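Local coordinates for protein transferrin (Manduca sexta, PDB 6WB6) that carries iron in the insect, binding one ferric ion per molecule together with a carbonate anion, at residues 371-375 with 376-380; 542-546 with 547-551; 103-106 with 107-110. One frame throughout, in Å; residues are numbered along the deposited sequence.

Overall arrangement
Three local turns follow one another along the chain as interactions 3, 1 and 2. Interaction 3 (103-110) lies in the first transferrin repeat, between strands 90-97 and 112-114. Interactions 1 (371-380) and 2 (542-551) lie in the second. Interaction 1 ends helix 360-375; its centre is about 11 Å from the centre of the chain. Its Arg376 reaches across to acidic residues of the first repeat. Interaction 2 follows strand 542-545 of a mixed sheet. Between centres, interactions 1 and 3 are about 30 Å apart, 1 and 2 about 38 Å, and 2 and 3 about 62 Å. Interactions 2 and 3 lie on opposite sides of the chain's centre; interaction 1 probably sits where the repeats meet.

Interaction 1: 371-375 with 376-380; sequences VFAFS and RDIRP
Arg376 follows helix 360-375 directly and lays its side chain over Phe372. Its CG sits above one face of the ring, 3.8 Å from the centroid, in a CH-pi contact. A bend at chi2 brings NE back beside Phe372 CE1. A water joins Arg376 NE to Ser375 OG at the edge of the guanidinium, and that hydroxyl also bonds Phe372 O. The far end, NH2, forms salt bridges with Asp60 and Asp57. Asp57 is a predicted iron ligand, but the ferric ion of this structure is about 12 Å from the Arg376 side chain.

Asp377 has positive phi (67°) and is the C-prime residue of a Schellman motif that ends the helix. Its N bonds Phe374 O at 3.1 Å. Its carboxylate turns to Arg344 in a salt bridge. Ile378 N completes the motif by bonding Ala373 O at 3.1 Å. Arg376 N reaches the same oxygen from the opposite face of its carbonyl plane. Ile378 CB packs against Ala373 CB.

Arg379 folds back on the helix end, bent at chi2 (-73°). Its guanidinium lies flat on the Phe374 ring, with centres 3.8 Å apart and planes at 14°. NH1 bonds Phe374 O on a lone pair at 3.0 Å and also grips Ile378 O. NH2 bonds the carbonyls of Ile342 and Arg344.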
ATOM      1  N   VAL A 371       9.219  10.399   1.724  1.00 15.84           N
ATOM      2  CA  VAL A 371      10.455  10.103   1.015  1.00 20.24           C
ATOM      3  C   VAL A 371      10.448   8.661   0.529  1.00 18.87           C
ATOM      4  O   VAL A 371      10.911   8.360  -0.574  1.00 19.14           O
ATOM      5  CB  VAL A 371      11.671  10.396   1.904  1.00 26.35           C
ATOM      6  CG1 VAL A 371      12.904  10.321   1.088  1.00 22.90           C
ATOM      7  CG2 VAL A 371      11.591  11.787   2.479  1.00 28.54           C
ATOM      8  N   PHE A 372       9.883   7.757   1.319  1.00 15.37           N
ATOM      9  CA  PHE A 372       9.788   6.378   0.871  1.00 18.20           C
ATOM     10  C   PHE A 372       8.875   6.271  -0.352  1.00 20.45           C
ATOM     11  O   PHE A 372       9.267   5.722  -1.393  1.00 18.72           O
ATOM     12  CB  PHE A 372       9.282   5.500   2.014  1.00 14.15           C
ATOM     13  CG  PHE A 372       9.037   4.091   1.600  1.00 14.34           C
ATOM     14  CD1 PHE A 372      10.098   3.231   1.412  1.00 17.26           C
ATOM     15  CD2 PHE A 372       7.765   3.631   1.397  1.00 15.22           C
ATOM     16  CE1 PHE A 372       9.883   1.931   1.002  1.00 24.35           C
ATOM     17  CE2 PHE A 372       7.547   2.340   0.979  1.00 19.52           C
ATOM     18  CZ  PHE A 372       8.609   1.489   0.793  1.00 18.83           C
ATOM     19  N   ALA A 373       7.655   6.809  -0.246  1.00 20.09           N
ATOM     20  CA  ALA A 373       6.709   6.731  -1.356  1.00 23.63           C
ATOM     21  C   ALA A 373       7.326   7.265  -2.634  1.00 17.95           C
ATOM     22  O   ALA A 373       7.188   6.659  -3.702  1.00 19.87           O
ATOM     23  CB  ALA A 373       5.442   7.505  -1.042  1.00 10.91           C
ATOM     24  N   PHE A 374       8.003   8.412  -2.547  1.00 11.78           N
ATOM     25  CA  PHE A 374       8.597   8.990  -3.742  1.00 16.58           C
ATOM     26  C   PHE A 374       9.652   8.066  -4.327  1.00 19.42           C
ATOM     27  O   PHE A 374       9.675   7.822  -5.531  1.00 22.02           O
ATOM     28  CB  PHE A 374       9.218  10.337  -3.435  1.00 16.06           C
ATOM     29  CG  PHE A 374       9.810  10.985  -4.622  1.00 18.50           C
ATOM     30  CD1 PHE A 374       9.015  11.695  -5.491  1.00 20.24           C
ATOM     31  CD2 PHE A 374      11.161  10.899  -4.868  1.00 21.28           C
ATOM     32  CE1 PHE A 374       9.536  12.306  -6.588  1.00 20.09           C
ATOM     33  CE2 PHE A 374      11.702  11.515  -5.974  1.00 22.59           C
ATOM     34  CZ  PHE A 374      10.881  12.224  -6.834  1.00 22.20           C
ATOM     35  N   SER A 375      10.556   7.561  -3.486  1.00 17.09           N
ATOM     36  CA  SER A 375      11.589   6.661  -3.973  1.00 25.49           C
ATOM     37  C   SER A 375      11.000   5.397  -4.582  1.00 19.72           C
ATOM     38  O   SER A 375      11.702   4.696  -5.312  1.00 19.44           O
ATOM     39  CB  SER A 375      12.549   6.285  -2.838  1.00 14.72           C
ATOM     40  OG  SER A 375      11.866   5.578  -1.828  1.00 19.81           O
ATOM     41  N   ARG A 376       9.745   5.073  -4.272  1.00 18.97           N
ATOM     42  CA  ARG A 376       9.096   3.863  -4.755  1.00 23.57           C
ATOM     43  C   ARG A 376       8.107   4.145  -5.884  1.00 22.81           C
ATOM     44  O   ARG A 376       7.182   3.358  -6.102  1.00 18.69           O
ATOM     45  CB  ARG A 376       8.391   3.167  -3.604  1.00 18.07           C
ATOM     46  CG  ARG A 376       9.346   2.574  -2.561  1.00 23.99           C
ATOM     47  CD  ARG A 376       9.947   1.254  -3.027  1.00 21.72           C
ATOM     48  NE  ARG A 376      11.122   0.896  -2.228  1.00 19.39           N
ATOM     49  CZ  ARG A 376      11.716  -0.294  -2.252  1.00 23.05           C
ATOM     50  NH1 ARG A 376      11.244  -1.262  -3.024  1.00 14.92           N
ATOM     51  NH2 ARG A 376      12.775  -0.520  -1.482  1.00 29.53           N
ATOM     52  N   ASP A 377       8.266   5.280  -6.562  1.00 23.13           N
ATOM     53  CA  ASP A 377       7.544   5.619  -7.784  1.00 23.09           C
ATOM     54  C   ASP A 377       6.050   5.819  -7.559  1.00 23.89           C
ATOM     55  O   ASP A 377       5.251   5.655  -8.491  1.00 25.19           O
ATOM     56  CB  ASP A 377       7.758   4.575  -8.885  1.00 20.57           C
ATOM     57  CG  ASP A 377       7.474   5.163 -10.276  1.00 23.43           C
ATOM     58  OD1 ASP A 377       8.098   6.190 -10.600  1.00 30.82           O
ATOM     59  OD2 ASP A 377       6.596   4.659 -10.995  1.00 20.00           O
ATOM     60  N   ILE A 378       5.650   6.192  -6.345  1.00 16.69           N
ATOM     61  CA  ILE A 378       4.252   6.501  -6.051  1.00 19.15           C
ATOM     62  C   ILE A 378       4.083   7.999  -6.214  1.00 22.85           C
ATOM     63  O   ILE A 378       4.918   8.771  -5.735  1.00 17.30           O
ATOM     64  CB  ILE A 378       3.865   6.046  -4.643  1.00 25.57           C
ATOM     65  CG1 ILE A 378       4.033   4.536  -4.530  1.00 19.39           C
ATOM     66  CG2 ILE A 378       2.436   6.470  -4.283  1.00 17.45           C
ATOM     67  CD1 ILE A 378       3.661   4.025  -3.140  1.00 22.92           C
ATOM     68  N   ARG A 379       3.042   8.400  -6.959  1.00 23.48           N
ATOM     69  CA  ARG A 379       2.806   9.785  -7.371  1.00 28.58           C
ATOM     70  C   ARG A 379       1.297   9.988  -7.315  1.00 23.51           C
ATOM     71  O   ARG A 379       0.539   9.143  -7.833  1.00 14.02           O
ATOM     72  CB  ARG A 379       3.324  10.088  -8.774  1.00 22.62           C
ATOM     73  CG  ARG A 379       4.805   9.858  -8.964  1.00 27.81           C
ATOM     74  CD  ARG A 379       5.635  10.918  -8.280  1.00 21.90           C
ATOM     75  NE  ARG A 379       7.038  10.799  -8.652  1.00 24.31           N
ATOM     76  CZ  ARG A 379       7.899   9.927  -8.124  1.00 23.22           C
ATOM     77  NH1 ARG A 379       7.507   9.079  -7.175  1.00 16.69           N
ATOM     78  NH2 ARG A 379       9.163   9.914  -8.547  1.00 17.70           N
ATOM     79  N   PRO A 380       0.819  11.091  -6.738  1.00 18.86           N
ATOM     80  CA  PRO A 380       1.440  12.332  -6.257  1.00 27.47           C
ATOM     81  C   PRO A 380       2.426  12.232  -5.089  1.00 20.68           C
ATOM     82  O   PRO A 380       2.344  11.370  -4.204  1.00 25.05           O
ATOM     83  CB  PRO A 380       0.229  13.171  -5.822  1.00 22.40           C
ATOM     84  CG  PRO A 380      -0.844  12.189  -5.548  1.00 18.78           C
ATOM     85  CD  PRO A 380      -0.645  11.112  -6.559  1.00 18.38           C
TER
HETATM   86  O   HOH W   1      12.401   2.855  -0.878  1.00 17.05           O

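Interaction 2: 542-546 with 547-551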
ATOM      1  N   ALA A 542     -26.899  -7.525  23.169  1.00 27.63           N
ATOM      2  CA  ALA A 542     -25.779  -6.634  23.459  1.00 28.63           C
ATOM      3  C   ALA A 542     -25.384  -5.881  22.197  1.00 24.84           C
ATOM      4  O   ALA A 542     -24.946  -6.498  21.227  1.00 27.27           O
ATOM      5  CB  ALA A 542     -24.577  -7.404  24.008  1.00 20.66           C
ATOM      6  N   PHE A 543     -25.532  -4.552  22.216  1.00 23.04           N
ATOM      7  CA  PHE A 543     -25.061  -3.690  21.125  1.00 26.98           C
ATOM      8  C   PHE A 543     -23.609  -3.328  21.414  1.00 24.56           C
ATOM      9  O   PHE A 543     -23.311  -2.449  22.235  1.00 19.19           O
ATOM     10  CB  PHE A 543     -25.916  -2.439  20.973  1.00 26.90           C
ATOM     11  CG  PHE A 543     -27.365  -2.734  20.790  1.00 28.09           C
ATOM     12  CD1 PHE A 543     -27.889  -2.943  19.520  1.00 34.17           C
ATOM     13  CD2 PHE A 543     -28.208  -2.836  21.888  1.00 26.13           C
ATOM     14  CE1 PHE A 543     -29.230  -3.242  19.351  1.00 23.40           C
ATOM     15  CE2 PHE A 543     -29.550  -3.145  21.724  1.00 29.36           C
ATOM     16  CZ  PHE A 543     -30.058  -3.342  20.457  1.00 26.49           C
ATOM     17  N   VAL A 544     -22.711  -4.009  20.721  1.00 23.36           N
ATOM     18  CA  VAL A 544     -21.280  -3.862  20.902  1.00 23.75           C
ATOM     19  C   VAL A 544     -20.680  -3.662  19.523  1.00 24.05           C
ATOM     20  O   VAL A 544     -21.380  -3.700  18.519  1.00 22.35           O
ATOM     21  CB  VAL A 544     -20.685  -5.082  21.618  1.00 18.85           C
ATOM     22  CG1 VAL A 544     -21.247  -5.150  23.041  1.00 23.43           C
ATOM     23  CG2 VAL A 544     -21.013  -6.370  20.849  1.00 21.65           C
ATOM     24  N   SER A 545     -19.384  -3.404  19.483  1.00 21.69           N
ATOM     25  CA  SER A 545     -18.677  -3.365  18.222  1.00 20.56           C
ATOM     26  C   SER A 545     -18.267  -4.770  17.846  1.00 21.33           C
ATOM     27  O   SER A 545     -17.995  -5.598  18.712  1.00 26.94           O
ATOM     28  CB  SER A 545     -17.418  -2.505  18.297  1.00 26.74           C
ATOM     29  OG  SER A 545     -16.565  -2.834  17.193  1.00 25.68           O
ATOM     30  N   SER A 546     -18.152  -5.011  16.541  1.00 23.61           N
ATOM     31  CA  SER A 546     -17.582  -6.276  16.081  1.00 30.44           C
ATOM     32  C   SER A 546     -16.160  -6.473  16.602  1.00 26.64           C
ATOM     33  O   SER A 546     -15.732  -7.609  16.834  1.00 24.20           O
ATOM     34  CB  SER A 546     -17.606  -6.331  14.559  1.00 26.54           C
ATOM     35  OG  SER A 546     -16.838  -5.290  14.021  1.00 24.05           O
ATOM     36  N   ALA A 547     -15.433  -5.376  16.827  1.00 23.34           N
ATOM     37  CA  ALA A 547     -14.077  -5.467  17.367  1.00 25.51           C
ATOM     38  C   ALA A 547     -14.024  -6.115  18.751  1.00 27.11           C
ATOM     39  O   ALA A 547     -12.963  -6.595  19.158  1.00 27.56           O
ATOM     40  CB  ALA A 547     -13.457  -4.065  17.418  1.00 17.67           C
ATOM     41  N   ASP A 548     -15.133  -6.144  19.480  1.00 28.24           N
ATOM     42  CA  ASP A 548     -15.174  -6.672  20.837  1.00 32.78           C
ATOM     43  C   ASP A 548     -15.802  -8.053  20.910  1.00 28.62           C
ATOM     44  O   ASP A 548     -16.132  -8.515  22.009  1.00 32.68           O
ATOM     45  CB  ASP A 548     -15.957  -5.730  21.757  1.00 30.80           C
ATOM     46  CG  ASP A 548     -15.130  -4.541  22.236  1.00 43.04           C
ATOM     47  OD1 ASP A 548     -13.899  -4.507  21.999  1.00 38.94           O
ATOM     48  OD2 ASP A 548     -15.724  -3.631  22.856  1.00 52.08           O
ATOM     49  N   LEU A 549     -15.977  -8.726  19.778  1.00 23.06           N
ATOM     50  CA  LEU A 549     -16.671 -10.013  19.796  1.00 28.97           C
ATOM     51  C   LEU A 549     -15.843 -11.150  20.416  1.00 33.23           C
ATOM     52  O   LEU A 549     -16.413 -12.211  20.699  1.00 20.82           O
ATOM     53  CB  LEU A 549     -17.104 -10.381  18.374  1.00 33.86           C
ATOM     54  CG  LEU A 549     -18.197  -9.466  17.810  1.00 28.48           C
ATOM     55  CD1 LEU A 549     -18.556  -9.833  16.390  1.00 30.95           C
ATOM     56  CD2 LEU A 549     -19.468  -9.471  18.692  1.00 33.06           C
ATOM     57  N   SER A 550     -14.537 -10.948  20.655  1.00 28.98           N
ATOM     58  CA  SER A 550     -13.713 -11.946  21.345  1.00 30.05           C
ATOM     59  C   SER A 550     -14.187 -12.198  22.766  1.00 29.79           C
ATOM     60  O   SER A 550     -13.905 -13.260  23.337  1.00 28.08           O
ATOM     61  CB  SER A 550     -12.256 -11.496  21.384  1.00 24.53           C
ATOM     62  OG  SER A 550     -12.125 -10.302  22.129  1.00 39.02           O
ATOM     63  N   HIS A 551     -14.864 -11.230  23.367  1.00 26.55           N
ATOM     64  CA  HIS A 551     -15.441 -11.401  24.688  1.00 25.83           C
ATOM     65  C   HIS A 551     -16.705 -12.261  24.688  1.00 31.79           C
ATOM     66  O   HIS A 551     -17.351 -12.340  25.735  1.00 35.06           O
ATOM     67  CB  HIS A 551     -15.762 -10.030  25.307  1.00 26.75           C
ATOM     68  CG  HIS A 551     -14.573  -9.132  25.443  1.00 32.96           C
ATOM     69  ND1 HIS A 551     -13.927  -8.930  26.644  1.00 34.92           N
ATOM     70  CD2 HIS A 551     -13.908  -8.386  24.528  1.00 29.67           C
ATOM     71  CE1 HIS A 551     -12.921  -8.092  26.464  1.00 35.91           C
ATOM     72  NE2 HIS A 551     -12.887  -7.746  25.189  1.00 31.69           N
TER
HETATM   73  O   HOH W   2     -17.931  -2.367  21.667  1.00 26.62           O
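Leu549 folds back over Ser546, and this is the close-packed part of the turn after strand 542-545. Its CG lies 3.2 Å from Ser546 O, while CD1 extends alongside Ser546 CA and CB. The other methyl, CD2, meets Val544 CG2 at 4.1 Å, the two side chains crossing at a slant. Leu549 CG stands beside its own backbone N (chi1 -68°), which sends the two methyls back towards the strand. The side chain also touches Val439 and Val441 of the neighbouring strand 437-443. With an alanine here, Val544 CG2 would probably lose its methyl partner and Val439 and Val441 part of their cover.

After Ser545 the backbone winds into a 3-10 turn. Asp548 N bonds Ser545 O at 3.0 Å, and Leu549 N bonds Ser546 O at 3.2 Å.

The looser side is polar and held partly by water. Ser545 turns OG away from its own N (chi1 162°), which brings the hydroxyl to Ala547 N at 2.8 Å. The exposed methyl of Ala547 rests against that same oxygen. A water spans the turn, accepting from Ser545 N and donating to Asp548 OD2, 2.8 Å away. Ser546 OG instead bonds Tyr437 N, tying the turn to the adjacent strand.

The chemistry is therefore divided. Carbon contacts settle Leu549 against the sheet. On the wetter side, a hydroxyl holds one amide and a water links another to a carboxylate, so the strand gives way to the turn with these N-H groups satisfied.

Interaction 3: 103-106 with 107-110; sequences NNLD and QLKG
Gln107 reaches back to Asn103 with its side-chain amide. Its OE1 accepts from Asn103 N at 2.8 Å, with an N-H...O angle of 158° and the donor tilted from the amide plane. The chain is extended beyond CG (chi2 155°), which carries the amide that far. NE2 then rests near Asn104 CB, 3.6 Å away.

A second side-chain bond sits at the start of the turn. Asn104 OD1 accepts from Asp106 N at 2.8 Å, in its carbonyl plane and on a lone pair. This is an Asx turn. The same oxygen receives a weak bond from Arg134, whose NE forms a salt bridge with Asp106 OD1. One arginine thus meets both acidic and amide side chains.

The backbone bonds run three residues back, as in a 3-10 turn. Gln107 N goes to Asn104 O at 2.9 Å, Leu108 N to Leu105 O, and Lys109 N to Asp106 O at 3.3 Å.

Apolar contact across the turn is slight. Leu105 CD2 and Leu108 CD1 come no closer than 4.5 Å, but both side chains are buried.

The two leucines rest on Leu252 of strand 249-252. Leu108 and Lys109 also touch Phe158 of helix 147-158, and Gly110 shares a backbone hydrogen bond with that phenylalanine. The turn thereby bridges this strand and helix on its way from strand 90-97 to strand 112-114.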
ATOM      1  N   ASN A 103      13.930   5.087 -37.692  1.00 31.32           N
ATOM      2  CA  ASN A 103      15.295   5.578 -37.578  1.00 31.34           C
ATOM      3  C   ASN A 103      15.422   6.615 -36.466  1.00 30.53           C
ATOM      4  O   ASN A 103      16.450   7.295 -36.386  1.00 36.89           O
ATOM      5  CB  ASN A 103      15.774   6.158 -38.923  1.00 38.84           C
ATOM      6  CG  ASN A 103      15.637   5.166 -40.078  1.00 51.37           C
ATOM      7  OD1 ASN A 103      14.672   5.220 -40.851  1.00 52.87           O
ATOM      8  ND2 ASN A 103      16.600   4.247 -40.197  1.00 50.14           N
ATOM      9  N   ASN A 104      14.430   6.715 -35.579  1.00 35.52           N
ATOM     10  CA  ASN A 104      14.389   7.712 -34.515  1.00 26.11           C
ATOM     11  C   ASN A 104      13.337   7.276 -33.499  1.00 24.54           C
ATOM     12  O   ASN A 104      12.286   6.766 -33.885  1.00 24.32           O
ATOM     13  CB  ASN A 104      14.052   9.099 -35.087  1.00 28.99           C
ATOM     14  CG  ASN A 104      14.227  10.229 -34.064  1.00 31.01           C
ATOM     15  OD1 ASN A 104      13.498  10.311 -33.069  1.00 24.56           O
ATOM     16  ND2 ASN A 104      15.180  11.123 -34.332  1.00 32.80           N
ATOM     17  N   LEU A 105      13.602   7.492 -32.204  1.00 25.38           N
ATOM     18  CA  LEU A 105      12.620   7.025 -31.223  1.00 24.42           C
ATOM     19  C   LEU A 105      11.329   7.828 -31.258  1.00 25.31           C
ATOM     20  O   LEU A 105      10.330   7.375 -30.694  1.00 21.85           O
ATOM     21  CB  LEU A 105      13.174   7.042 -29.794  1.00 26.84           C
ATOM     22  CG  LEU A 105      14.461   6.268 -29.522  1.00 29.65           C
ATOM     23  CD1 LEU A 105      14.741   6.362 -28.043  1.00 35.07           C
ATOM     24  CD2 LEU A 105      14.358   4.833 -29.957  1.00 24.37           C
ATOM     25  N   ASP A 106      11.319   8.996 -31.908  1.00 30.74           N
ATOM     26  CA  ASP A 106      10.059   9.692 -32.121  1.00 25.76           C
ATOM     27  C   ASP A 106       9.081   8.826 -32.902  1.00 20.24           C
ATOM     28  O   ASP A 106       7.864   8.967 -32.756  1.00 28.84           O
ATOM     29  CB  ASP A 106      10.302  11.002 -32.864  1.00 23.76           C
ATOM     30  CG  ASP A 106      10.937  12.050 -31.994  1.00 26.75           C
ATOM     31  OD1 ASP A 106      11.204  11.750 -30.817  1.00 33.17           O
ATOM     32  OD2 ASP A 106      11.168  13.178 -32.481  1.00 39.27           O
ATOM     33  N   GLN A 107       9.590   7.935 -33.725  1.00 23.51           N
ATOM     34  CA  GLN A 107       8.773   7.088 -34.571  1.00 23.89           C
ATOM     35  C   GLN A 107       8.201   5.895 -33.836  1.00 29.61           C
ATOM     36  O   GLN A 107       7.561   5.046 -34.462  1.00 18.77           O
ATOM     37  CB  GLN A 107       9.604   6.653 -35.771  1.00 25.42           C
ATOM     38  CG  GLN A 107       9.886   7.845 -36.706  1.00 30.36           C
ATOM     39  CD  GLN A 107      11.123   7.660 -37.535  1.00 30.08           C
ATOM     40  OE1 GLN A 107      11.494   6.542 -37.869  1.00 38.81           O
ATOM     41  NE2 GLN A 107      11.781   8.761 -37.868  1.00 48.45           N
ATOM     42  N   LEU A 108       8.401   5.809 -32.520  1.00 23.62           N
ATOM     43  CA  LEU A 108       7.643   4.834 -31.751  1.00 22.58           C
ATOM     44  C   LEU A 108       6.185   5.238 -31.672  1.00 23.16           C
ATOM     45  O   LEU A 108       5.334   4.399 -31.354  1.00 18.93           O
ATOM     46  CB  LEU A 108       8.238   4.665 -30.348  1.00 21.15           C
ATOM     47  CG  LEU A 108       9.588   3.916 -30.322  1.00 22.45           C
ATOM     48  CD1 LEU A 108      10.147   3.839 -28.914  1.00 27.62           C
ATOM     49  CD2 LEU A 108       9.469   2.504 -30.943  1.00 22.99           C
ATOM     50  N   LYS A 109       5.892   6.491 -32.007  1.00 20.48           N
ATOM     51  CA  LYS A 109       4.527   6.996 -31.957  1.00 27.20           C
ATOM     52  C   LYS A 109       3.663   6.234 -32.942  1.00 21.47           C
ATOM     53  O   LYS A 109       4.078   5.960 -34.066  1.00 20.80           O
ATOM     54  CB  LYS A 109       4.477   8.490 -32.303  1.00 21.43           C
ATOM     55  CG  LYS A 109       3.037   9.081 -32.330  1.00 23.76           C
ATOM     56  CD  LYS A 109       3.045  10.550 -32.776  1.00 38.17           C
ATOM     57  CE  LYS A 109       2.106  11.466 -31.936  1.00 46.40           C
ATOM     58  NZ  LYS A 109       0.663  11.055 -31.949  1.00 39.08           N
ATOM     59  N   GLY A 110       2.450   5.917 -32.521  1.00 19.44           N
ATOM     60  CA  GLY A 110       1.527   5.228 -33.367  1.00 20.03           C
ATOM     61  C   GLY A 110       1.758   3.740 -33.477  1.00 19.76           C
ATOM     62  O   GLY A 110       0.981   3.061 -34.159  1.00 19.39           O
TER